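IclR transcriptional regulator (Thermotoga maritima, PDB 1MKM) probably binds DNA as a winged helix-turn-helix transcription factor of the IclR family, with a zinc site in its C-terminal domain. Local coordinates at residues B[138-143]-B[175-180]; B[187-192]-B[197-202]; B[39-44]-B[53-58]; B[14-19]-B[30-35]; B[79-84]-B[111-116]. All coordinates share one frame; numbering follows the deposited sequence.

Contact 1 (B[138-143]-B[175-180]); sequences SGKSIL and KRELEK
Lys140 and Glu177 form the polar half of this contact, a salt bridge in which Lys140 NZ donates to Glu177 OE2 at 2.9 Å. Both side chains leave their helices toward one another and cross at about a right angle. The lysine chain bends at its third torsion (chi3 -67°) and the glutamate at its second (chi2 -77°), and by these bends the ammonium and the carboxylate oxygen meet. The position of NZ is uncertain, because it also lies very close to Glu192, its stronger ionic partner; Val188 O probably takes a further hydrogen bond from it.

The apolar half belongs to Leu178, whose forked end fits against residues one turn apart on helix 137-143. Its CD2 methyl lies 3.9 Å from Lys140 CB and 3.8 Å from Leu143 CB, so the lysine serves as hydrocarbon at its base and as charge at its tip. The other methyl, Leu178 CD1, presses on the backbone at Leu143 O, 3.0 Å away, a tight fit. Leu151 of helix 148-157 touches both leucines and extends the apolar patch.

Helices 137-143 and 171-184 meet in the GAF-like C-terminal domain beside the zinc site, the Lys140 side chain about 5 Å from that of Asp189. The segment axes pass 9.2 Å apart at 90°, which confines the meeting to a small area where a branched leucine and a long lysine can each span the gap. All four touching residues are buried. Low polarity would strengthen the ion pairs, and with Glu177 touching Glu192, the lysine probably stays protonated and offsets the repulsion between two neighbouring carboxylates.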
# COMPACT_ATOMS: atom_id res chain seq x y z
N SER B 138 7.54 -19.91 29.11
CA SER B 138 8.55 -20.72 28.44
C SER B 138 9.84 -20.66 29.28
O SER B 138 10.66 -21.58 29.26
CB SER B 138 8.78 -20.18 27.02
OG SER B 138 9.02 -18.78 27.02
N GLY B 139 10.01 -19.57 30.03
CA GLY B 139 11.19 -19.41 30.86
C GLY B 139 11.21 -20.35 32.06
O GLY B 139 12.16 -21.12 32.23
N LYS B 140 10.18 -20.29 32.89
CA LYS B 140 10.10 -21.16 34.06
C LYS B 140 10.00 -22.60 33.58
O LYS B 140 10.55 -23.51 34.19
CB LYS B 140 8.89 -20.80 34.92
CG LYS B 140 8.96 -19.39 35.48
CD LYS B 140 7.73 -19.00 36.27
CE LYS B 140 6.50 -18.91 35.37
NZ LYS B 140 5.33 -18.37 36.12
N SER B 141 9.30 -22.80 32.48
CA SER B 141 9.16 -24.13 31.90
C SER B 141 10.57 -24.70 31.69
O SER B 141 10.78 -25.91 31.77
CB SER B 141 8.41 -24.04 30.57
OG SER B 141 7.98 -25.30 30.09
N ILE B 142 11.54 -23.83 31.43
CA ILE B 142 12.92 -24.26 31.21
C ILE B 142 13.65 -24.40 32.54
O ILE B 142 14.48 -25.30 32.72
CB ILE B 142 13.71 -23.26 30.32
CG1 ILE B 142 13.17 -23.31 28.88
CG2 ILE B 142 15.20 -23.59 30.34
CD1 ILE B 142 13.76 -22.26 27.96
N LEU B 143 13.33 -23.51 33.48
CA LEU B 143 13.93 -23.53 34.81
C LEU B 143 13.35 -24.66 35.66
O LEU B 143 13.70 -24.81 36.83
CB LEU B 143 13.68 -22.21 35.53
CG LEU B 143 14.80 -21.17 35.42
CD1 LEU B 143 14.43 -19.91 36.22
CD2 LEU B 143 16.09 -21.78 35.95
N LYS B 175 10.89 -21.80 43.56
CA LYS B 175 11.33 -23.19 43.56
C LYS B 175 10.08 -24.08 43.60
O LYS B 175 9.91 -24.96 42.75
CB LYS B 175 12.23 -23.47 44.77
CG LYS B 175 13.15 -24.70 44.64
CD LYS B 175 12.40 -26.02 44.80
CE LYS B 175 11.86 -26.20 46.22
NZ LYS B 175 11.13 -27.49 46.42
N ARG B 176 9.22 -23.86 44.58
CA ARG B 176 7.99 -24.64 44.69
C ARG B 176 7.26 -24.49 43.36
O ARG B 176 6.87 -25.48 42.74
CB ARG B 176 7.10 -24.10 45.82
CG ARG B 176 7.52 -24.53 47.22
CD ARG B 176 6.54 -24.03 48.27
NE ARG B 176 6.52 -22.57 48.37
CZ ARG B 176 5.68 -21.88 49.14
NH1 ARG B 176 4.78 -22.50 49.89
NH2 ARG B 176 5.74 -20.55 49.17
N GLU B 177 7.10 -23.24 42.94
CA GLU B 177 6.45 -22.90 41.68
C GLU B 177 6.99 -23.80 40.58
O GLU B 177 6.23 -24.47 39.88
CB GLU B 177 6.72 -21.43 41.34
CG GLU B 177 5.53 -20.68 40.79
CD GLU B 177 5.25 -20.99 39.34
OE1 GLU B 177 5.10 -22.18 39.00
OE2 GLU B 177 5.17 -20.03 38.55
N LEU B 178 8.31 -23.83 40.45
CA LEU B 178 8.97 -24.65 39.44
C LEU B 178 8.58 -26.12 39.53
O LEU B 178 8.39 -26.79 38.52
CB LEU B 178 10.49 -24.53 39.54
CG LEU B 178 11.15 -23.18 39.23
CD1 LEU B 178 12.67 -23.33 39.23
CD2 LEU B 178 10.69 -22.68 37.88
N GLU B 179 8.46 -26.63 40.76
CA GLU B 179 8.11 -28.03 40.95
C GLU B 179 6.69 -28.29 40.45
O GLU B 179 6.43 -29.32 39.82
CB GLU B 179 8.25 -28.41 42.42
CG GLU B 179 8.58 -29.88 42.63
CD GLU B 179 9.11 -30.16 44.02
OE1 GLU B 179 8.36 -29.94 44.99
OE2 GLU B 179 10.27 -30.59 44.13
N LYS B 180 5.78 -27.36 40.74
CA LYS B 180 4.40 -27.49 40.30
C LYS B 180 4.48 -27.70 38.79
O LYS B 180 3.77 -28.53 38.21
CB LYS B 180 3.62 -26.20 40.56
CG LYS B 180 3.93 -25.50 41.86
CD LYS B 180 2.98 -24.31 42.04
CE LYS B 180 3.42 -23.36 43.13
NZ LYS B 180 2.53 -22.16 43.14

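Contact 2 (B[187-192]-B[197-202]); sequences AVDNEE and IMCVGV
The beta hairpin of strands 187-190 and 197-205 sets Asp189 beside Cys199, two residues that bind zinc in a crystal structure of this protein; a bound zinc ion lies about 3 Å from the Cys199 side chain. Cys199 keeps SG beside its own backbone N (chi1 -41°), and OD2 of Asp189 comes to 3.7 Å from this SG. A carboxylate and a cysteine sulfur on one face of the sheet suit a zinc site.

The strands run antiparallel. Ala187 N donates to Gly201 O at 2.8 Å and Gly201 N returns a bond to Ala187 O, while Asp189 N reaches Cys199 O at 3.1 Å; the reciprocal bond from Cys199 N is weak. Strand 187-190 is one edge of the antiparallel sheet of the GAF-like C-terminal domain, with strand 197-205 next to it. On the face away from the metal residues, Val188 and Val200 form a non-hydrogen-bonded pair, their CG2 methyls 4.5 Å apart; beta-branched valines suit extended strands, and Val200 also packs on helix 226-246.

Beyond Asp189 the chain folds back in an inverse gamma turn centred on Asn190. Asp189 OD1 accepts from Glu192 N in an Asx motif, although that bond is modelled doubtfully short. Asn190 and Met198 run side by side, with Asn190 OD1 3.8 Å from Met198 SD.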
# COMPACT_ATOMS: atom_id res chain seq x y z
N ALA B 187 4.17 -24.62 32.28
CA ALA B 187 4.05 -23.45 33.13
C ALA B 187 2.95 -22.51 32.68
O ALA B 187 2.36 -22.68 31.61
CB ALA B 187 5.35 -22.70 33.18
N VAL B 188 2.67 -21.51 33.52
CA VAL B 188 1.65 -20.52 33.23
C VAL B 188 2.13 -19.17 33.74
O VAL B 188 2.64 -19.06 34.85
CB VAL B 188 0.32 -20.85 33.93
CG1 VAL B 188 -0.67 -19.72 33.74
CG2 VAL B 188 -0.25 -22.16 33.39
N ASP B 189 1.97 -18.13 32.91
CA ASP B 189 2.37 -16.79 33.30
C ASP B 189 1.15 -15.94 33.57
O ASP B 189 0.61 -15.29 32.67
CB ASP B 189 3.22 -16.13 32.20
CG ASP B 189 3.33 -14.62 32.38
OD1 ASP B 189 3.24 -14.18 33.54
OD2 ASP B 189 3.52 -13.87 31.40
N ASN B 190 0.69 -15.95 34.81
CA ASN B 190 -0.47 -15.15 35.16
C ASN B 190 -0.02 -13.71 35.31
O ASN B 190 0.17 -13.22 36.42
CB ASN B 190 -1.09 -15.64 36.47
CG ASN B 190 -2.38 -14.91 36.82
OD1 ASN B 190 -3.36 -14.97 36.08
ND2 ASN B 190 -2.37 -14.21 37.95
N GLU B 191 0.17 -13.04 34.17
CA GLU B 191 0.59 -11.65 34.14
C GLU B 191 1.84 -11.38 34.97
O GLU B 191 2.02 -10.30 35.52
CB GLU B 191 -0.56 -10.75 34.60
CG GLU B 191 -1.22 -9.98 33.45
CD GLU B 191 -2.68 -9.65 33.72
OE1 GLU B 191 -3.48 -10.60 33.88
OE2 GLU B 191 -3.03 -8.45 33.75
N GLU B 192 2.71 -12.38 35.04
CA GLU B 192 3.96 -12.30 35.79
C GLU B 192 5.04 -11.59 34.98
O GLU B 192 5.94 -10.97 35.55
CB GLU B 192 4.46 -13.71 36.15
CG GLU B 192 3.43 -14.60 36.82
CD GLU B 192 3.92 -16.03 36.99
OE1 GLU B 192 4.90 -16.26 37.73
OE2 GLU B 192 3.33 -16.93 36.37
N ILE B 197 -1.13 -9.68 29.54
CA ILE B 197 -0.71 -10.89 28.83
C ILE B 197 -0.48 -12.11 29.74
O ILE B 197 0.14 -11.99 30.81
CB ILE B 197 0.62 -10.65 28.02
CG1 ILE B 197 0.34 -10.18 26.58
CG2 ILE B 197 1.42 -11.93 27.94
CD1 ILE B 197 -0.45 -8.94 26.45
N MET B 198 -0.96 -13.27 29.31
CA MET B 198 -0.75 -14.53 30.03
C MET B 198 -0.20 -15.52 29.01
O MET B 198 -0.42 -15.35 27.82
CB MET B 198 -2.07 -15.06 30.61
CG MET B 198 -2.57 -14.28 31.82
SD MET B 198 -4.19 -14.82 32.39
CE MET B 198 -3.90 -16.57 32.64
N CYS B 199 0.50 -16.55 29.47
CA CYS B 199 1.08 -17.52 28.55
C CYS B 199 1.03 -18.93 29.11
O CYS B 199 0.72 -19.14 30.28
CB CYS B 199 2.54 -17.16 28.27
SG CYS B 199 2.88 -15.40 28.05
N VAL B 200 1.33 -19.90 28.26
CA VAL B 200 1.40 -21.29 28.66
C VAL B 200 2.64 -21.83 27.96
O VAL B 200 2.80 -21.62 26.76
CB VAL B 200 0.15 -22.10 28.22
CG1 VAL B 200 0.39 -23.58 28.44
CG2 VAL B 200 -1.07 -21.65 29.01
N GLY B 201 3.52 -22.49 28.70
CA GLY B 201 4.73 -22.99 28.09
C GLY B 201 5.15 -24.39 28.48
O GLY B 201 4.82 -24.88 29.56
N VAL B 202 5.90 -25.03 27.58
CA VAL B 202 6.41 -26.38 27.75
C VAL B 202 7.87 -26.39 27.25
O VAL B 202 8.21 -25.63 26.34
CB VAL B 202 5.58 -27.38 26.90
CG1 VAL B 202 6.12 -28.78 27.05
CG2 VAL B 202 4.13 -27.31 27.31

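Contact 3 (B[39-44]-B[53-58]); sequences NAYKYM and VLRKKD
Tyr41 and Arg55 meet at their polar ends, joining the helix 37-50 of the winged helix-turn-helix domain to the first strand of its wing. Arg55 NH2 donates to Tyr41 OH at 3.3 Å in a long but nearly straight bond (165° at the hydrogen), and the hydroxyl oxygen lies near the guanidinium plane. The second amino group, NH1, sits at the edge of the phenol ring, 3.5 Å from Tyr41 CE1. This is therefore not a stack: the two planes are turned 52° apart and the side chains cross at about a right angle. Without its hydroxyl, a phenylalanine in place of Tyr41 would probably leave Arg55 NH2 without this acceptor and the arginine end less firmly tied to the helix.

Deeper in the domain the contact is apolar. The methyl of Met44 meets Val53 CG1 at 4.0 Å, and the flexible thioether suits a seam that also takes in Ile17, Ile29 and Tyr61. Val53, beta-branched, fits both the strand and this core.

What places the arginine lies just outside. Val26 of helix 26-32 touches both Tyr41 and Arg55, and Leu54 shares backbone hydrogen bonds with Val62 of strand 61-63, completing the two-stranded wing. Helix 37-50 occupies the position of the recognition helix, which in this family probably reads DNA. The Arg55 chain runs fully extended from CG to NE, and its NE donates to the carbonyl oxygen of Lys59.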
# COMPACT_ATOMS: atom_id res chain seq x y z
N ASN B 39 33.47 14.21 7.21
CA ASN B 39 33.77 12.98 7.95
C ASN B 39 32.56 12.07 8.12
O ASN B 39 32.73 10.88 8.36
CB ASN B 39 34.42 13.31 9.30
CG ASN B 39 35.81 13.93 9.14
OD1 ASN B 39 35.94 15.05 8.64
ND2 ASN B 39 36.86 13.20 9.56
N ALA B 40 31.36 12.63 8.01
CA ALA B 40 30.16 11.80 8.12
C ALA B 40 30.23 10.86 6.93
O ALA B 40 29.97 9.66 7.05
CB ALA B 40 28.91 12.65 8.05
N TYR B 41 30.60 11.42 5.78
CA TYR B 41 30.73 10.64 4.55
C TYR B 41 31.70 9.50 4.74
O TYR B 41 31.58 8.45 4.09
CB TYR B 41 31.22 11.51 3.39
CG TYR B 41 30.10 12.15 2.62
CD1 TYR B 41 29.16 11.37 1.93
CD2 TYR B 41 29.94 13.55 2.62
CE1 TYR B 41 28.08 11.98 1.25
CE2 TYR B 41 28.87 14.15 1.95
CZ TYR B 41 27.94 13.37 1.27
OH TYR B 41 26.89 13.99 0.63
N LYS B 42 32.67 9.69 5.63
CA LYS B 42 33.65 8.64 5.88
C LYS B 42 32.90 7.40 6.39
O LYS B 42 33.09 6.30 5.89
CB LYS B 42 34.69 9.12 6.89
CG LYS B 42 36.11 8.62 6.61
CD LYS B 42 37.17 9.52 7.27
CE LYS B 42 37.03 10.96 6.78
NZ LYS B 42 38.00 11.89 7.42
N TYR B 43 32.04 7.60 7.39
CA TYR B 43 31.27 6.48 7.93
C TYR B 43 30.16 6.03 6.98
O TYR B 43 30.03 4.84 6.71
CB TYR B 43 30.64 6.86 9.27
CG TYR B 43 31.62 7.20 10.36
CD1 TYR B 43 32.16 8.47 10.46
CD2 TYR B 43 31.96 6.26 11.33
CE1 TYR B 43 33.01 8.81 11.51
CE2 TYR B 43 32.81 6.58 12.38
CZ TYR B 43 33.33 7.86 12.47
OH TYR B 43 34.15 8.20 13.51
N MET B 44 29.37 6.97 6.48
CA MET B 44 28.27 6.65 5.57
C MET B 44 28.66 5.96 4.25
O MET B 44 27.92 5.13 3.74
CB MET B 44 27.46 7.92 5.28
CG MET B 44 26.80 8.55 6.51
SD MET B 44 25.81 7.39 7.51
CE MET B 44 24.91 6.50 6.22
N VAL B 53 23.45 0.23 4.85
CA VAL B 53 22.57 1.34 4.59
C VAL B 53 22.29 1.46 3.10
O VAL B 53 23.09 1.02 2.27
CB VAL B 53 23.19 2.64 5.13
CG1 VAL B 53 22.41 3.82 4.67
CG2 VAL B 53 23.22 2.58 6.64
N LEU B 54 21.14 2.05 2.77
CA LEU B 54 20.75 2.24 1.37
C LEU B 54 20.63 3.72 1.12
O LEU B 54 20.03 4.45 1.92
CB LEU B 54 19.41 1.56 1.09
CG LEU B 54 19.03 1.39 -0.38
CD1 LEU B 54 20.14 0.64 -1.10
CD2 LEU B 54 17.69 0.63 -0.49
N ARG B 55 21.20 4.20 0.02
CA ARG B 55 21.06 5.63 -0.22
C ARG B 55 20.01 5.88 -1.28
O ARG B 55 20.03 5.28 -2.35
CB ARG B 55 22.39 6.29 -0.62
CG ARG B 55 22.31 7.79 -0.42
CD ARG B 55 23.62 8.52 -0.65
NE ARG B 55 23.51 9.91 -0.21
CZ ARG B 55 24.50 10.80 -0.25
NH1 ARG B 55 25.69 10.45 -0.73
NH2 ARG B 55 24.31 12.04 0.21
N LYS B 56 19.08 6.78 -0.94
CA LYS B 56 17.97 7.16 -1.80
C LYS B 56 18.38 8.09 -2.94
O LYS B 56 19.44 8.73 -2.90
CB LYS B 56 16.88 7.86 -0.98
CG LYS B 56 16.27 7.04 0.15
CD LYS B 56 15.19 7.85 0.86
CE LYS B 56 14.44 7.02 1.88
NZ LYS B 56 13.21 7.69 2.40
N LYS B 57 17.51 8.19 -3.94
CA LYS B 57 17.76 9.06 -5.08
C LYS B 57 17.92 10.47 -4.52
O LYS B 57 18.72 11.26 -5.01
CB LYS B 57 16.59 9.00 -6.07
CG LYS B 57 17.04 8.96 -7.52
CD LYS B 57 15.90 8.69 -8.49
CE LYS B 57 14.96 9.88 -8.62
NZ LYS B 57 15.65 11.10 -9.13
N ASP B 58 17.16 10.76 -3.46
CA ASP B 58 17.23 12.07 -2.81
C ASP B 58 18.42 12.18 -1.86
O ASP B 58 18.48 13.09 -1.04
CB ASP B 58 15.93 12.34 -2.05
CG ASP B 58 15.38 11.10 -1.38
OD1 ASP B 58 14.94 10.18 -2.11
OD2 ASP B 58 15.40 11.05 -0.13

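Contact 4 (B[14-19]-B[30-35])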
# COMPACT_ATOMS: atom_id res chain seq x y z
N LEU B 14 25.21 3.69 13.02
CA LEU B 14 24.44 2.60 12.44
C LEU B 14 23.26 2.23 13.34
O LEU B 14 22.13 2.14 12.87
CB LEU B 14 25.34 1.38 12.21
CG LEU B 14 24.69 0.07 11.71
CD1 LEU B 14 24.09 0.27 10.33
CD2 LEU B 14 25.75 -1.04 11.67
N ASP B 15 23.52 2.02 14.63
CA ASP B 15 22.45 1.66 15.55
C ASP B 15 21.32 2.67 15.45
O ASP B 15 20.15 2.31 15.57
CB ASP B 15 22.95 1.61 17.00
CG ASP B 15 21.82 1.31 17.99
OD1 ASP B 15 21.13 2.25 18.42
OD2 ASP B 15 21.62 0.12 18.33
N PHE B 16 21.69 3.92 15.19
CA PHE B 16 20.72 5.01 15.07
C PHE B 16 19.86 4.95 13.80
O PHE B 16 18.67 5.22 13.85
CB PHE B 16 21.44 6.36 15.12
CG PHE B 16 20.58 7.52 14.72
CD1 PHE B 16 19.50 7.92 15.50
CD2 PHE B 16 20.84 8.21 13.53
CE1 PHE B 16 18.68 8.97 15.12
CE2 PHE B 16 20.03 9.27 13.13
CZ PHE B 16 18.94 9.66 13.93
N ILE B 17 20.47 4.63 12.67
CA ILE B 17 19.71 4.58 11.43
C ILE B 17 18.72 3.42 11.47
O ILE B 17 17.63 3.51 10.90
CB ILE B 17 20.66 4.46 10.21
CG1 ILE B 17 21.63 5.65 10.21
CG2 ILE B 17 19.86 4.41 8.91
CD1 ILE B 17 22.65 5.60 9.11
N VAL B 18 19.11 2.33 12.14
CA VAL B 18 18.24 1.16 12.27
C VAL B 18 16.99 1.46 13.09
O VAL B 18 15.89 1.04 12.73
CB VAL B 18 18.95 -0.04 12.94
CG1 VAL B 18 17.93 -0.91 13.66
CG2 VAL B 18 19.66 -0.89 11.91
N LYS B 19 17.16 2.17 14.21
CA LYS B 19 16.03 2.47 15.08
C LYS B 19 15.34 3.78 14.72
O LYS B 19 14.36 4.16 15.36
CB LYS B 19 16.48 2.52 16.55
CG LYS B 19 17.17 1.24 17.07
CD LYS B 19 16.33 -0.04 16.89
CE LYS B 19 17.09 -1.32 17.36
NZ LYS B 19 16.34 -2.61 17.20
N ALA B 30 25.83 14.15 10.65
CA ALA B 30 26.94 15.01 11.05
C ALA B 30 26.49 15.85 12.26
O ALA B 30 27.11 15.81 13.33
CB ALA B 30 27.36 15.92 9.89
N GLU B 31 25.41 16.60 12.08
CA GLU B 31 24.88 17.43 13.16
C GLU B 31 24.52 16.61 14.39
O GLU B 31 24.52 17.11 15.52
CB GLU B 31 23.63 18.18 12.67
CG GLU B 31 23.91 19.25 11.62
CD GLU B 31 22.67 20.06 11.26
OE1 GLU B 31 21.74 19.48 10.63
OE2 GLU B 31 22.61 21.26 11.61
N LYS B 32 24.24 15.33 14.17
CA LYS B 32 23.87 14.42 15.25
C LYS B 32 25.08 13.99 16.07
O LYS B 32 25.02 13.97 17.30
CB LYS B 32 23.18 13.18 14.68
CG LYS B 32 22.92 12.07 15.69
CD LYS B 32 21.80 12.40 16.65
CE LYS B 32 21.51 11.22 17.56
NZ LYS B 32 20.28 11.46 18.36
N PHE B 33 26.17 13.64 15.40
CA PHE B 33 27.37 13.19 16.09
C PHE B 33 28.55 14.14 15.97
O PHE B 33 29.66 13.72 15.65
CB PHE B 33 27.78 11.80 15.58
CG PHE B 33 26.73 10.74 15.81
CD1 PHE B 33 25.71 10.55 14.89
CD2 PHE B 33 26.76 9.95 16.95
CE1 PHE B 33 24.73 9.59 15.11
CE2 PHE B 33 25.78 9.00 17.18
CZ PHE B 33 24.76 8.82 16.25
N ASN B 34 28.29 15.41 16.25
CA ASN B 34 29.31 16.46 16.22
C ASN B 34 30.47 16.13 15.28
O ASN B 34 31.51 15.63 15.72
CB ASN B 34 29.84 16.70 17.64
CG ASN B 34 30.14 18.17 17.92
OD1 ASN B 34 30.77 18.50 18.92
ND2 ASN B 34 29.67 19.05 17.04
N MET B 35 30.29 16.40 13.99
CA MET B 35 31.33 16.16 12.99
C MET B 35 30.97 16.80 11.65
O MET B 35 29.79 17.04 11.35
CB MET B 35 31.60 14.65 12.83
CG MET B 35 30.41 13.79 12.40
SD MET B 35 30.77 11.99 12.44
CE MET B 35 31.64 11.84 10.94
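Phe16 and Lys32 are the nearest backbone positions, yet their CA atoms stand 9.9 Å apart, a spacing that leaves long side chains to make the whole contact between helix 6-19 and the end of helix 26-32. Phe16 is at its centre. Its ring swings out with CG anti to the backbone N (chi1 168°), and Lys32 brings its CE methylene over one face of that ring, 4.4 Å from Phe16 CE1. Such a use of lysine suits an exposed position: the last methylene rests on an aromatic group while the chain still ends in a charge.

Phe33 meets the same residue from another direction. The far end of its ring, CZ, lies 4.3 Å from Phe16 CB, so that the methylene sits at the edge of the Phe33 ring, close to its plane. Phe33 is the first residue to leave helical backbone angles after helix 26-32, and a large apolar residue here lets the start of the turn pack back on helix 6-19, against Lys9, Glu12 and Ile13.

Helix 26-32, the turn that begins at Phe33 and helix 37-50 form the helix-turn-helix, and this contact packs its first helix against helix 6-19. Phe16 also touches Val24 in the loop before helix 26-32. Helix 37-50 completes the three-helix bundle, with Ala40 on Ala30 and Met35 on Tyr43, and Leu14 packs on Phe11 of the second subunit.

Contact 5 (B[79-84]-B[111-116]); sequences NIRDIA and YIDKVE
Arg81 supplies the polar side of this contact, reaching from helix 79-93 to Ile112 and Asp113 on strand 108-115. Its NH1 donates to Ile112 O, though the modelled 2.4 Å is so short that the detail is doubtful. The same nitrogen forms a salt bridge with Asp113 OD2 at 3.2 Å; this oxygen lies over a face of the guanidinium, so the attraction is one of charge, with no N-H aimed at it. The arginine owes this reach to a chain stretched out from CG to NE. A leucine at Arg81 would probably leave Asp113 without its cationic neighbour and open a gap beside the strand.

Asp113 has a stronger partner in His85 ND1, and a water donates both to its OD2 and to Arg81 O, 2.7 Å from the latter.

The apolar side is a pair of branched residues suited to a buried interface: Ile80 CG2 meets Ile112 CD1 at 3.9 Å, the side chains crossing at about a right angle.

Helix and strand segments run nearly parallel, 17° apart, as in a helix laid along a sheet of this GAF-like domain, and Ile112 and Asp113 together face Leu101 in a classic beta bulge.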
# COMPACT_ATOMS: atom_id res chain seq x y z
N ASN B 79 19.66 -25.26 14.62
CA ASN B 79 18.93 -26.35 13.98
C ASN B 79 17.50 -26.48 14.49
O ASN B 79 16.57 -26.77 13.72
CB ASN B 79 19.70 -27.66 14.18
CG ASN B 79 19.70 -28.12 15.63
OD1 ASN B 79 19.55 -27.32 16.55
ND2 ASN B 79 19.89 -29.42 15.84
N ILE B 80 17.31 -26.24 15.78
CA ILE B 80 16.00 -26.32 16.40
C ILE B 80 14.98 -25.45 15.65
O ILE B 80 13.82 -25.84 15.46
CB ILE B 80 16.05 -25.84 17.87
CG1 ILE B 80 14.73 -26.14 18.57
CG2 ILE B 80 16.30 -24.33 17.93
CD1 ILE B 80 14.67 -25.63 19.99
N ARG B 81 15.40 -24.27 15.22
CA ARG B 81 14.52 -23.35 14.52
C ARG B 81 13.80 -24.00 13.34
O ARG B 81 12.57 -23.92 13.23
CB ARG B 81 15.31 -22.12 14.05
CG ARG B 81 14.44 -21.04 13.46
CD ARG B 81 15.25 -19.89 12.95
NE ARG B 81 14.49 -19.11 11.98
CZ ARG B 81 13.49 -18.29 12.30
NH1 ARG B 81 13.11 -18.14 13.56
NH2 ARG B 81 12.85 -17.63 11.34
N ASP B 82 14.55 -24.65 12.46
CA ASP B 82 13.96 -25.30 11.30
C ASP B 82 13.22 -26.57 11.69
O ASP B 82 12.30 -27.00 11.01
CB ASP B 82 15.05 -25.62 10.27
CG ASP B 82 15.36 -24.44 9.38
OD1 ASP B 82 14.73 -24.33 8.31
OD2 ASP B 82 16.22 -23.62 9.77
N ILE B 83 13.64 -27.17 12.80
CA ILE B 83 13.02 -28.38 13.29
C ILE B 83 11.65 -28.07 13.88
O ILE B 83 10.75 -28.92 13.92
CB ILE B 83 13.89 -29.03 14.38
CG1 ILE B 83 14.99 -29.86 13.73
CG2 ILE B 83 13.07 -29.89 15.31
CD1 ILE B 83 15.84 -30.57 14.74
N ALA B 84 11.47 -26.83 14.33
CA ALA B 84 10.22 -26.44 14.96
C ALA B 84 9.31 -25.50 14.17
O ALA B 84 8.09 -25.66 14.20
CB ALA B 84 10.53 -25.84 16.35
N TYR B 111 14.51 -14.91 21.96
CA TYR B 111 13.46 -15.22 21.01
C TYR B 111 14.11 -15.64 19.69
O TYR B 111 14.80 -14.85 19.04
CB TYR B 111 12.57 -14.01 20.81
CG TYR B 111 11.60 -13.80 21.94
CD1 TYR B 111 11.48 -12.56 22.55
CD2 TYR B 111 10.78 -14.84 22.39
CE1 TYR B 111 10.55 -12.36 23.57
CE2 TYR B 111 9.87 -14.65 23.41
CZ TYR B 111 9.76 -13.41 23.99
OH TYR B 111 8.87 -13.21 25.02
N ILE B 112 13.92 -16.89 19.30
CA ILE B 112 14.53 -17.38 18.08
C ILE B 112 13.53 -17.66 16.98
O ILE B 112 13.91 -18.03 15.87
CB ILE B 112 15.40 -18.63 18.36
CG1 ILE B 112 14.65 -19.58 19.31
CG2 ILE B 112 16.73 -18.20 18.97
CD1 ILE B 112 15.31 -20.92 19.47
N ASP B 113 12.25 -17.49 17.29
CA ASP B 113 11.18 -17.66 16.31
C ASP B 113 9.85 -17.20 16.91
O ASP B 113 9.64 -17.30 18.12
CB ASP B 113 11.05 -19.13 15.88
CG ASP B 113 10.38 -19.28 14.52
OD1 ASP B 113 9.55 -18.42 14.15
OD2 ASP B 113 10.68 -20.26 13.80
N LYS B 114 8.97 -16.67 16.08
CA LYS B 114 7.68 -16.21 16.56
C LYS B 114 6.66 -16.23 15.43
O LYS B 114 6.92 -15.74 14.32
CB LYS B 114 7.81 -14.79 17.15
CG LYS B 114 6.50 -14.16 17.63
CD LYS B 114 6.65 -12.65 17.76
CE LYS B 114 5.46 -12.02 18.46
NZ LYS B 114 5.56 -10.53 18.55
N VAL B 115 5.50 -16.82 15.70
CA VAL B 115 4.42 -16.85 14.72
C VAL B 115 3.32 -15.94 15.24
O VAL B 115 2.70 -16.25 16.25
CB VAL B 115 3.80 -18.24 14.54
CG1 VAL B 115 2.51 -18.12 13.71
CG2 VAL B 115 4.76 -19.18 13.88
N GLU B 116 3.07 -14.84 14.55
CA GLU B 116 2.02 -13.92 14.99
C GLU B 116 0.64 -14.58 14.87
O GLU B 116 0.41 -15.43 14.01
CB GLU B 116 2.05 -12.63 14.17
CG GLU B 116 3.33 -11.82 14.31
CD GLU B 116 3.21 -10.43 13.70
OE1 GLU B 116 2.72 -10.33 12.56
OE2 GLU B 116 3.62 -9.45 14.36
O HOH W 1 11.20 -22.40 15.00

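Overall arrangement
Contacts 3 and 4 lie in the DNA-binding domain; contacts 1, 2 and 5 lie in the C-terminal domain, with the centres of contacts 1 and 3 about 49 Å apart. Contacts 3 and 4 touch through Met35, Ile17 and their neighbours, sharing one small three-helix core. Contact 4, at the surface, relies on apolar atoms, whereas partly buried contact 3 adds a hydrogen bond. The three C-terminal contacts are buried; contacts 1 and 5 pair charges with apolar packing, while contact 2 is held mainly by strand hydrogen bonds. Contacts 1 and 2 adjoin, helix 171-184 being followed in the chain by strand 187-190, and Lys140 links them beside the zinc site. Contact 5 reaches the same sheet as contact 2, from another strand.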